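Local coordinates for protein protease Do-like 1, chloroplastic (Arabidopsis thaliana, PDB 3QO6) that acts as a chloroplast serine protease of the HtrA (Deg) type, required at high temperature and possibly involved in degrading damaged proteins, at residues L17-L22 / K130-G135; I134-P137 / D141-L144; T287-T292 / Y301-Q306; V315-L318 / K323-I326. One frame throughout, in Å; residues are numbered along the deposited sequence.

Overall arrangement
The four contacts fall into two groups, one in each half of a protease joined to a PDZ domain. Contacts 1 and 2 share I134 and G135 at the end of strand 130-135. Their centres are 12 Å apart, and contact 2 brings G135 to about 9 Å from the side chain of S180 of the predicted charge-relay triad. Contacts 3 and 4 belong to the PDZ domain, their centres 13 Å apart, and they meet where strands 285-289 and 312-318 pair. The centres of contacts 2 and 3 are 39 Å apart, on opposite sides of the chain's centre. Contacts 3 and 4 both lie away from the annotated sites; in contact 3, Y301 of helix 297-304 touches a bound peptide.

Contact 1 (L17-L22 / K130-G135); sequences LATVRL and KVFAIG
L22 and T19 meet the F132 ring from two directions, one over its face and one at its edge. The methyl CD1 of L22 stands 3.7 Å from the centroid of the F132 ring and only 12° off the ring normal, a CH-pi contact over the face. CD2 of L22 covers the root of the ring, 4.0 Å from F132 CG. T19 instead approaches side-on: its methyl CG2 lies in the plane of the ring, 3.6 Å from F132 CE1, and the two side chains cross at about a right angle.

T19 and L22 are three residues apart and so share a side of the helix, whose regular bonding is kept by L22 N donating to A18 O at 2.9 Å. L22 CG lies anti to the backbone N (chi1 -179°), which carries the two methyls out toward the strand. F132 CG lies anti to the carbonyl carbon (chi1 -53°), beside the backbone N. No hydrogen bond crosses the interface; the three side chains are buried and apolar contact does the work. At the start of the strand, K130 forms a salt bridge with D15.

The N-terminal helix 14-26 thus packs on the trypsin-like protease domain, covering a sheet in which strand 130-135 runs between strands 143-157 and 183-186. F132 also touches L144 and T146, and T19 packs on G128 of a second subunit.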
loop_
_atom_site.group_PDB
_atom_site.type_symbol
_atom_site.label_atom_id
_atom_site.label_comp_id
_atom_site.label_asym_id
_atom_site.label_seq_id
_atom_site.Cartn_x
_atom_site.Cartn_y
_atom_site.Cartn_z
ATOM N N LEU B 17 2.361 0.422 47.231
ATOM C CA LEU B 17 2.202 1.627 48.028
ATOM C C LEU B 17 3.362 2.580 47.706
ATOM O O LEU B 17 3.157 3.771 47.474
ATOM C CB LEU B 17 2.177 1.272 49.508
ATOM C CG LEU B 17 1.878 2.433 50.479
ATOM C CD1 LEU B 17 0.843 3.423 49.900
ATOM C CD2 LEU B 17 1.386 1.840 51.793
ATOM N N ALA B 18 4.575 2.044 47.666
ATOM C CA ALA B 18 5.718 2.852 47.333
ATOM C C ALA B 18 5.520 3.542 45.982
ATOM O O ALA B 18 5.886 4.727 45.832
ATOM C CB ALA B 18 7.002 2.000 47.301
ATOM N N THR B 19 4.958 2.846 44.989
ATOM C CA THR B 19 4.828 3.537 43.717
ATOM C C THR B 19 3.626 4.484 43.765
ATOM O O THR B 19 3.683 5.571 43.185
ATOM C CB THR B 19 4.812 2.575 42.448
ATOM O OG1 THR B 19 3.497 2.483 41.935
ATOM C CG2 THR B 19 5.330 1.197 42.759
ATOM N N VAL B 20 2.556 4.114 44.470
ATOM C CA VAL B 20 1.415 5.028 44.584
ATOM C C VAL B 20 1.914 6.388 45.109
ATOM O O VAL B 20 1.574 7.468 44.580
ATOM C CB VAL B 20 0.367 4.528 45.592
ATOM C CG1 VAL B 20 -0.640 5.677 45.929
ATOM C CG2 VAL B 20 -0.338 3.331 45.020
ATOM N N ARG B 21 2.724 6.305 46.158
ATOM C CA ARG B 21 3.298 7.473 46.784
ATOM C C ARG B 21 4.210 8.238 45.835
ATOM O O ARG B 21 4.023 9.449 45.608
ATOM C CB ARG B 21 4.074 7.063 48.043
ATOM C CG ARG B 21 3.177 6.861 49.282
ATOM C CD ARG B 21 3.917 6.274 50.497
ATOM N NE ARG B 21 2.972 6.027 51.587
ATOM C CZ ARG B 21 3.253 5.386 52.720
ATOM N NH1 ARG B 21 4.474 4.903 52.946
ATOM N NH2 ARG B 21 2.297 5.228 53.630
ATOM N N LEU B 22 5.193 7.535 45.282
ATOM C CA LEU B 22 6.128 8.154 44.369
ATOM C C LEU B 22 5.379 8.948 43.320
ATOM O O LEU B 22 5.762 10.062 42.981
ATOM C CB LEU B 22 6.975 7.087 43.716
ATOM C CG LEU B 22 8.038 7.556 42.742
ATOM C CD1 LEU B 22 9.106 6.465 42.638
ATOM C CD2 LEU B 22 7.398 7.874 41.373
ATOM N N LYS B 130 14.170 -0.620 39.555
ATOM C CA LYS B 130 12.897 -0.104 39.018
ATOM C C LYS B 130 12.869 1.353 38.542
ATOM O O LYS B 130 13.584 2.210 39.082
ATOM C CB LYS B 130 11.767 -0.297 40.035
ATOM C CG LYS B 130 11.635 -1.732 40.412
ATOM C CD LYS B 130 10.396 -2.033 41.222
ATOM C CE LYS B 130 10.387 -3.518 41.671
ATOM N NZ LYS B 130 9.313 -3.804 42.683
ATOM N N VAL B 131 12.060 1.627 37.515
ATOM C CA VAL B 131 11.902 2.992 37.038
ATOM C C VAL B 131 10.430 3.339 36.865
ATOM O O VAL B 131 9.553 2.460 36.740
ATOM C CB VAL B 131 12.629 3.249 35.736
ATOM C CG1 VAL B 131 14.128 3.180 35.969
ATOM C CG2 VAL B 131 12.173 2.274 34.678
ATOM N N PHE B 132 10.170 4.643 36.878
ATOM C CA PHE B 132 8.824 5.163 36.765
ATOM C C PHE B 132 8.807 6.258 35.709
ATOM O O PHE B 132 9.558 7.237 35.804
ATOM C CB PHE B 132 8.400 5.717 38.123
ATOM C CG PHE B 132 8.564 4.739 39.228
ATOM C CD1 PHE B 132 7.465 4.064 39.727
ATOM C CD2 PHE B 132 9.837 4.388 39.670
ATOM C CE1 PHE B 132 7.624 3.034 40.651
ATOM C CE2 PHE B 132 10.026 3.358 40.588
ATOM C CZ PHE B 132 8.913 2.673 41.083
ATOM N N ALA B 133 7.968 6.089 34.688
ATOM C CA ALA B 133 7.895 7.093 33.644
ATOM C C ALA B 133 6.579 7.828 33.752
ATOM O O ALA B 133 5.535 7.207 33.903
ATOM C CB ALA B 133 8.010 6.448 32.294
ATOM N N ILE B 134 6.623 9.154 33.713
ATOM C CA ILE B 134 5.411 9.926 33.764
ATOM C C ILE B 134 5.495 10.822 32.549
ATOM O O ILE B 134 6.535 11.429 32.296
ATOM C CB ILE B 134 5.324 10.781 35.016
ATOM C CG1 ILE B 134 5.432 9.904 36.254
ATOM C CG2 ILE B 134 3.995 11.531 35.047
ATOM C CD1 ILE B 134 5.440 10.707 37.566
ATOM N N GLY B 135 4.403 10.876 31.789
ATOM C CA GLY B 135 4.345 11.686 30.584
ATOM C C GLY B 135 2.908 11.804 30.091
ATOM O O GLY B 135 1.968 11.630 30.878
#

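Contact 2 (I134-P137 / D141-L144); sequences IGNP and DHTL
N136 OD1 accepts the backbone N-H of H142 at 2.7 Å, in a nearly straight bond with an angle of 166° at the hydrogen. The donor is tilted slightly from the plane of the amide carbonyl. N136 CG lies anti to its own carbonyl carbon (chi1 -50°), and this turns the amide across the gap. G135 O takes the next amide, that of T143, also at 2.7 Å, and G135 N returns a bond to T143 O at 3.1 Å.

H142 and T143 both lie opposite G135, a G1 beta bulge at the turn end of the hairpin formed by strands 130-135 and 143-157 of the trypsin-like domain. H142 sits in the left-handed region of backbone space. Beyond the bulge, I134 and L144 form a non-hydrogen-bonded antiparallel pair, their side chains meeting on one face with I134 CG1 4.1 Å from L144 CD1; F23 of helix 14-26 touches both. T143 points to the opposite face, where P137 CD comes within 3.7 Å of T143 CB. The polar ends have further partners: N136 ND2 bonds weakly to G55 O, H142 ND1 to T27 OG1, and T143 OG1 to L140 O as well as to Q170 NE2 and R154 NH1, both of a second subunit. The side chain of P137 is about 12 Å from that of H71, a predicted member of the charge relay.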
loop_
_atom_site.group_PDB
_atom_site.type_symbol
_atom_site.label_atom_id
_atom_site.label_comp_id
_atom_site.label_asym_id
_atom_site.label_seq_id
_atom_site.Cartn_x
_atom_site.Cartn_y
_atom_site.Cartn_z
ATOM N N ILE B 134 6.623 9.154 33.713
ATOM C CA ILE B 134 5.411 9.926 33.764
ATOM C C ILE B 134 5.495 10.822 32.549
ATOM O O ILE B 134 6.535 11.429 32.296
ATOM C CB ILE B 134 5.324 10.781 35.016
ATOM C CG1 ILE B 134 5.432 9.904 36.254
ATOM C CG2 ILE B 134 3.995 11.531 35.047
ATOM C CD1 ILE B 134 5.440 10.707 37.566
ATOM N N GLY B 135 4.403 10.876 31.789
ATOM C CA GLY B 135 4.345 11.686 30.584
ATOM C C GLY B 135 2.908 11.804 30.091
ATOM O O GLY B 135 1.968 11.630 30.878
ATOM N N ASN B 136 2.745 12.084 28.792
ATOM C CA ASN B 136 1.425 12.237 28.171
ATOM C C ASN B 136 1.295 11.527 26.824
ATOM O O ASN B 136 1.117 12.166 25.790
ATOM C CB ASN B 136 1.091 13.716 27.955
ATOM C CG ASN B 136 1.299 14.547 29.201
ATOM O OD1 ASN B 136 0.657 14.320 30.224
ATOM N ND2 ASN B 136 2.215 15.512 29.123
ATOM N N PRO B 137 1.391 10.191 26.814
ATOM C CA PRO B 137 1.262 9.474 25.544
ATOM C C PRO B 137 -0.164 9.590 25.034
ATOM O O PRO B 137 -1.116 9.534 25.813
ATOM C CB PRO B 137 1.606 8.042 25.929
ATOM C CG PRO B 137 1.110 7.961 27.382
ATOM C CD PRO B 137 1.613 9.258 27.939
ATOM N N ASP B 141 -3.024 12.644 29.992
ATOM C CA ASP B 141 -2.346 13.494 30.972
ATOM C C ASP B 141 -1.672 12.826 32.177
ATOM O O ASP B 141 -2.330 12.183 32.978
ATOM C CB ASP B 141 -3.359 14.554 31.464
ATOM C CG ASP B 141 -2.717 15.667 32.302
ATOM O OD1 ASP B 141 -2.015 16.547 31.734
ATOM O OD2 ASP B 141 -2.925 15.668 33.541
ATOM N N HIS B 142 -0.353 12.987 32.306
ATOM C CA HIS B 142 0.368 12.452 33.471
ATOM C C HIS B 142 0.231 10.944 33.669
ATOM O O HIS B 142 -0.038 10.458 34.772
ATOM C CB HIS B 142 -0.097 13.180 34.761
ATOM C CG HIS B 142 0.383 14.603 34.877
ATOM N ND1 HIS B 142 0.988 15.092 36.018
ATOM C CD2 HIS B 142 0.375 15.627 33.989
ATOM C CE1 HIS B 142 1.335 16.352 35.826
ATOM N NE2 HIS B 142 0.975 16.701 34.604
ATOM N N THR B 143 0.418 10.207 32.588
ATOM C CA THR B 143 0.334 8.768 32.637
ATOM C C THR B 143 1.567 8.184 33.310
ATOM O O THR B 143 2.704 8.596 33.041
ATOM C CB THR B 143 0.260 8.193 31.240
ATOM O OG1 THR B 143 -1.029 8.474 30.697
ATOM C CG2 THR B 143 0.521 6.689 31.259
ATOM N N LEU B 144 1.340 7.216 34.182
ATOM C CA LEU B 144 2.439 6.554 34.837
ATOM C C LEU B 144 2.641 5.156 34.226
ATOM O O LEU B 144 1.692 4.406 34.009
ATOM C CB LEU B 144 2.129 6.407 36.333
ATOM C CG LEU B 144 3.039 5.452 37.121
ATOM C CD1 LEU B 144 4.333 6.141 37.436
ATOM C CD2 LEU B 144 2.379 5.022 38.375
#

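Contact 3 (T287-T292 / Y301-Q306); sequences TSVNGT and YRILDQ
I303 touches both V289 and T292, and the tight part of this contact is made almost wholly by its branches. T292 meets the isoleucine tip to tip: its CB is 3.5 Å from I303 CD1, and its hydroxyl OG1 comes within 3.2 Å of that methyl. The I303 and V289 side chains slide past each other in opposite directions. The long arm of I303 is aimed at T292 because CG1 runs nearly anti to the backbone N (chi1 -153°), while CG2 turns to the valine side.

The other margin is looser. R302 reaches T292 with a single atom, NH2, which lies 3.7 Å from T292 CG2; the methyl approaches the edge of the guanidinium, near its plane. A bend at chi3 (45°) brings the guanidinium to this position, where it also keeps a long, weak ion pair with D299. Of the touching residues V289 is buried, while T292, R302 and I303 are partly exposed.

The strand side is a sharp turn, closed by V289 N donating to T292 O at 2.9 Å, which places V289 and T292 side by side before the helix. This hairpin turn of the PDZ domain is covered by helix 297-304, from which Y301 contacts a bound peptide through its hydroxyl; just after it D305 makes a salt bridge with K100. No hydrogen bond joins the two segments. The fit is van der Waals packing, with the T292 hydroxyl against one methyl and the guanidinium edge against another, so it probably depends on shape more than on directional bonds.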
loop_
_atom_site.group_PDB
_atom_site.type_symbol
_atom_site.label_atom_id
_atom_site.label_comp_id
_atom_site.label_asym_id
_atom_site.label_seq_id
_atom_site.Cartn_x
_atom_site.Cartn_y
_atom_site.Cartn_z
ATOM N N THR B 287 42.128 7.295 11.175
ATOM C CA THR B 287 42.234 5.955 11.729
ATOM C C THR B 287 42.343 6.016 13.248
ATOM O O THR B 287 42.107 5.031 13.953
ATOM C CB THR B 287 43.468 5.228 11.131
ATOM O OG1 THR B 287 44.674 5.902 11.524
ATOM C CG2 THR B 287 43.385 5.227 9.595
ATOM N N SER B 288 42.697 7.192 13.749
ATOM C CA SER B 288 42.821 7.392 15.181
ATOM C C SER B 288 42.824 8.880 15.496
ATOM O O SER B 288 43.195 9.716 14.664
ATOM C CB SER B 288 44.115 6.769 15.707
ATOM O OG SER B 288 45.204 7.676 15.595
ATOM N N VAL B 289 42.386 9.200 16.706
ATOM C CA VAL B 289 42.344 10.571 17.181
ATOM C C VAL B 289 42.976 10.459 18.564
ATOM O O VAL B 289 42.539 9.648 19.388
ATOM C CB VAL B 289 40.899 11.078 17.262
ATOM C CG1 VAL B 289 40.142 10.317 18.325
ATOM C CG2 VAL B 289 40.889 12.546 17.541
ATOM N N ASN B 290 44.012 11.263 18.798
ATOM C CA ASN B 290 44.783 11.234 20.038
ATOM C C ASN B 290 44.501 10.066 20.992
ATOM O O ASN B 290 43.714 10.177 21.928
ATOM C CB ASN B 290 44.700 12.575 20.792
ATOM C CG ASN B 290 43.293 12.997 21.109
ATOM O OD1 ASN B 290 42.441 12.176 21.439
ATOM N ND2 ASN B 290 43.044 14.300 21.040
ATOM N N GLY B 291 45.162 8.942 20.732
ATOM C CA GLY B 291 45.002 7.774 21.575
ATOM C C GLY B 291 43.985 6.785 21.057
ATOM O O GLY B 291 44.337 5.738 20.514
ATOM N N THR B 292 42.714 7.123 21.223
ATOM C CA THR B 292 41.639 6.253 20.787
ATOM C C THR B 292 41.587 6.064 19.276
ATOM O O THR B 292 41.756 7.014 18.503
ATOM C CB THR B 292 40.299 6.791 21.260
ATOM O OG1 THR B 292 40.352 7.007 22.677
ATOM C CG2 THR B 292 39.191 5.799 20.932
ATOM N N TYR B 301 32.715 10.393 16.532
ATOM C CA TYR B 301 31.751 11.144 17.311
ATOM C C TYR B 301 31.974 10.968 18.778
ATOM O O TYR B 301 32.149 11.933 19.509
ATOM C CB TYR B 301 30.341 10.680 17.000
ATOM C CG TYR B 301 29.736 11.391 15.835
ATOM C CD1 TYR B 301 29.180 10.670 14.771
ATOM C CD2 TYR B 301 29.727 12.784 15.779
ATOM C CE1 TYR B 301 28.633 11.317 13.682
ATOM C CE2 TYR B 301 29.188 13.439 14.692
ATOM C CZ TYR B 301 28.637 12.700 13.645
ATOM O OH TYR B 301 28.083 13.340 12.560
ATOM N N ARG B 302 31.949 9.711 19.190
ATOM C CA ARG B 302 32.107 9.338 20.577
ATOM C C ARG B 302 33.353 9.968 21.172
ATOM O O ARG B 302 33.302 10.563 22.250
ATOM C CB ARG B 302 32.172 7.811 20.680
ATOM C CG ARG B 302 32.138 7.250 22.091
ATOM C CD ARG B 302 32.338 5.732 22.064
ATOM N NE ARG B 302 33.425 5.335 21.163
ATOM C CZ ARG B 302 34.690 5.768 21.234
ATOM N NH1 ARG B 302 35.074 6.629 22.178
ATOM N NH2 ARG B 302 35.584 5.352 20.341
ATOM N N ILE B 303 34.466 9.865 20.457
ATOM C CA ILE B 303 35.712 10.403 20.957
ATOM C C ILE B 303 35.717 11.930 21.082
ATOM O O ILE B 303 36.179 12.452 22.087
ATOM C CB ILE B 303 36.879 9.921 20.092
ATOM C CG1 ILE B 303 38.152 9.902 20.918
ATOM C CG2 ILE B 303 37.061 10.831 18.920
ATOM C CD1 ILE B 303 38.001 9.173 22.242
ATOM N N LEU B 304 35.206 12.654 20.089
ATOM C CA LEU B 304 35.166 14.114 20.191
ATOM C C LEU B 304 34.179 14.552 21.253
ATOM O O LEU B 304 34.271 15.651 21.780
ATOM C CB LEU B 304 34.747 14.762 18.882
ATOM C CG LEU B 304 35.834 15.291 17.951
ATOM C CD1 LEU B 304 36.621 14.145 17.343
ATOM C CD2 LEU B 304 35.163 16.108 16.865
ATOM N N ASP B 305 33.222 13.691 21.553
ATOM C CA ASP B 305 32.218 13.994 22.556
ATOM C C ASP B 305 32.898 14.273 23.887
ATOM O O ASP B 305 32.298 14.835 24.800
ATOM C CB ASP B 305 31.287 12.803 22.728
ATOM C CG ASP B 305 29.896 13.214 23.152
ATOM O OD1 ASP B 305 29.266 12.431 23.901
ATOM O OD2 ASP B 305 29.433 14.307 22.725
ATOM N N GLN B 306 34.157 13.869 23.992
ATOM C CA GLN B 306 34.915 14.036 25.216
ATOM C C GLN B 306 35.782 15.272 25.210
ATOM O O GLN B 306 36.384 15.620 26.223
ATOM C CB GLN B 306 35.797 12.809 25.434
ATOM C CG GLN B 306 35.016 11.526 25.687
ATOM C CD GLN B 306 34.396 11.495 27.076
ATOM O OE1 GLN B 306 35.061 11.126 28.053
ATOM N NE2 GLN B 306 33.123 11.902 27.176
#

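Contact 4 (V315-L318 / K323-I326); sequences VEVL and KEKI
E316 and K323 point to one side of the backbones and V315, V317 and I326 to the other, and the contact is easiest to follow along these two sides. On the first, the two side chains run at a slant to each other, and K323 NZ lies 3.3 Å from E316 OE2, a salt bridge whose hydrogen bond is weak. The two chains reach this meeting differently. E316 is extended, its CG anti to the backbone N (chi1 168°), whereas K323 bends at chi2 and again at chi4 to pass V317 O, 3.5 Å from its CD. E316 OE2 also bonds T287 OG1, which probably helps to fix the carboxylate.

On the opposite side, E324 crosses V317, its CG 3.7 Å from V317 CG2, before the chain bends at chi2 and its end leads off. V315 and I326 likewise pass at an angle, with V315 CG2 4.2 Å from I326 CB.

In the backbone, V315 and I326 form a hydrogen-bonded antiparallel pair, V315 N to I326 O at 2.7 Å with an angle of 162° and I326 N to V315 O at 2.6 Å. This pair joins strand 312-318 to strand 326-332 in a beta hairpin.

In the PDZ domain, strand 312-318 runs between strands 285-289 and 326-332. V315 leans on V289, L318 on I285 and on R279 of a fourth subunit; I326 packs on L269.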
loop_
_atom_site.group_PDB
_atom_site.type_symbol
_atom_site.label_atom_id
_atom_site.label_comp_id
_atom_site.label_asym_id
_atom_site.label_seq_id
_atom_site.Cartn_x
_atom_site.Cartn_y
_atom_site.Cartn_z
ATOM N N VAL B 315 45.387 13.995 15.576
ATOM C CA VAL B 315 44.724 13.021 14.728
ATOM C C VAL B 315 45.639 12.357 13.713
ATOM O O VAL B 315 46.443 13.001 13.038
ATOM C CB VAL B 315 43.508 13.659 13.960
ATOM C CG1 VAL B 315 42.787 14.652 14.859
ATOM C CG2 VAL B 315 43.967 14.346 12.693
ATOM N N GLU B 316 45.478 11.052 13.595
ATOM C CA GLU B 316 46.261 10.250 12.672
ATOM C C GLU B 316 45.432 9.931 11.429
ATOM O O GLU B 316 44.303 9.472 11.533
ATOM C CB GLU B 316 46.676 8.975 13.401
ATOM C CG GLU B 316 47.250 7.861 12.564
ATOM C CD GLU B 316 47.379 6.583 13.389
ATOM O OE1 GLU B 316 48.157 6.591 14.378
ATOM O OE2 GLU B 316 46.688 5.583 13.064
ATOM N N VAL B 317 45.988 10.190 10.255
ATOM C CA VAL B 317 45.282 9.913 9.013
ATOM C C VAL B 317 46.071 8.970 8.113
ATOM O O VAL B 317 47.260 8.749 8.314
ATOM C CB VAL B 317 45.029 11.198 8.188
ATOM C CG1 VAL B 317 44.340 12.229 9.039
ATOM C CG2 VAL B 317 46.347 11.747 7.628
ATOM N N LEU B 318 45.388 8.405 7.127
ATOM C CA LEU B 318 46.022 7.544 6.151
ATOM C C LEU B 318 45.921 8.367 4.884
ATOM O O LEU B 318 44.871 8.431 4.249
ATOM C CB LEU B 318 45.270 6.223 5.989
ATOM C CG LEU B 318 45.590 5.405 4.730
ATOM C CD1 LEU B 318 47.085 5.251 4.568
ATOM C CD2 LEU B 318 44.934 4.049 4.820
ATOM N N LYS B 323 51.126 6.634 6.523
ATOM C CA LYS B 323 50.456 7.203 7.677
ATOM C C LYS B 323 50.794 8.679 7.882
ATOM O O LYS B 323 51.552 9.274 7.110
ATOM C CB LYS B 323 50.788 6.402 8.935
ATOM C CG LYS B 323 49.556 6.071 9.782
ATOM C CD LYS B 323 48.422 5.535 8.899
ATOM C CE LYS B 323 47.190 5.110 9.690
ATOM N NZ LYS B 323 47.343 3.779 10.351
ATOM N N GLU B 324 50.200 9.264 8.919
ATOM C CA GLU B 324 50.381 10.672 9.274
ATOM C C GLU B 324 49.963 10.898 10.711
ATOM O O GLU B 324 49.474 9.997 11.398
ATOM C CB GLU B 324 49.512 11.578 8.413
ATOM C CG GLU B 324 49.977 11.752 6.997
ATOM C CD GLU B 324 51.166 12.655 6.902
ATOM O OE1 GLU B 324 51.080 13.804 7.393
ATOM O OE2 GLU B 324 52.183 12.213 6.330
ATOM N N LYS B 325 50.126 12.135 11.141
ATOM C CA LYS B 325 49.787 12.539 12.488
ATOM C C LYS B 325 49.625 14.032 12.291
ATOM O O LYS B 325 50.475 14.653 11.665
ATOM C CB LYS B 325 50.962 12.213 13.415
ATOM C CG LYS B 325 50.730 12.410 14.904
ATOM C CD LYS B 325 51.920 11.842 15.712
ATOM C CE LYS B 325 51.806 12.152 17.208
ATOM N NZ LYS B 325 52.652 11.255 18.042
ATOM N N ILE B 326 48.522 14.600 12.764
ATOM C CA ILE B 326 48.284 16.034 12.602
ATOM C C ILE B 326 47.603 16.595 13.835
ATOM O O ILE B 326 46.656 16.014 14.362
ATOM C CB ILE B 326 47.412 16.321 11.350
ATOM C CG1 ILE B 326 48.133 15.797 10.107
ATOM C CG2 ILE B 326 47.139 17.818 11.214
ATOM C CD1 ILE B 326 47.455 16.111 8.810
#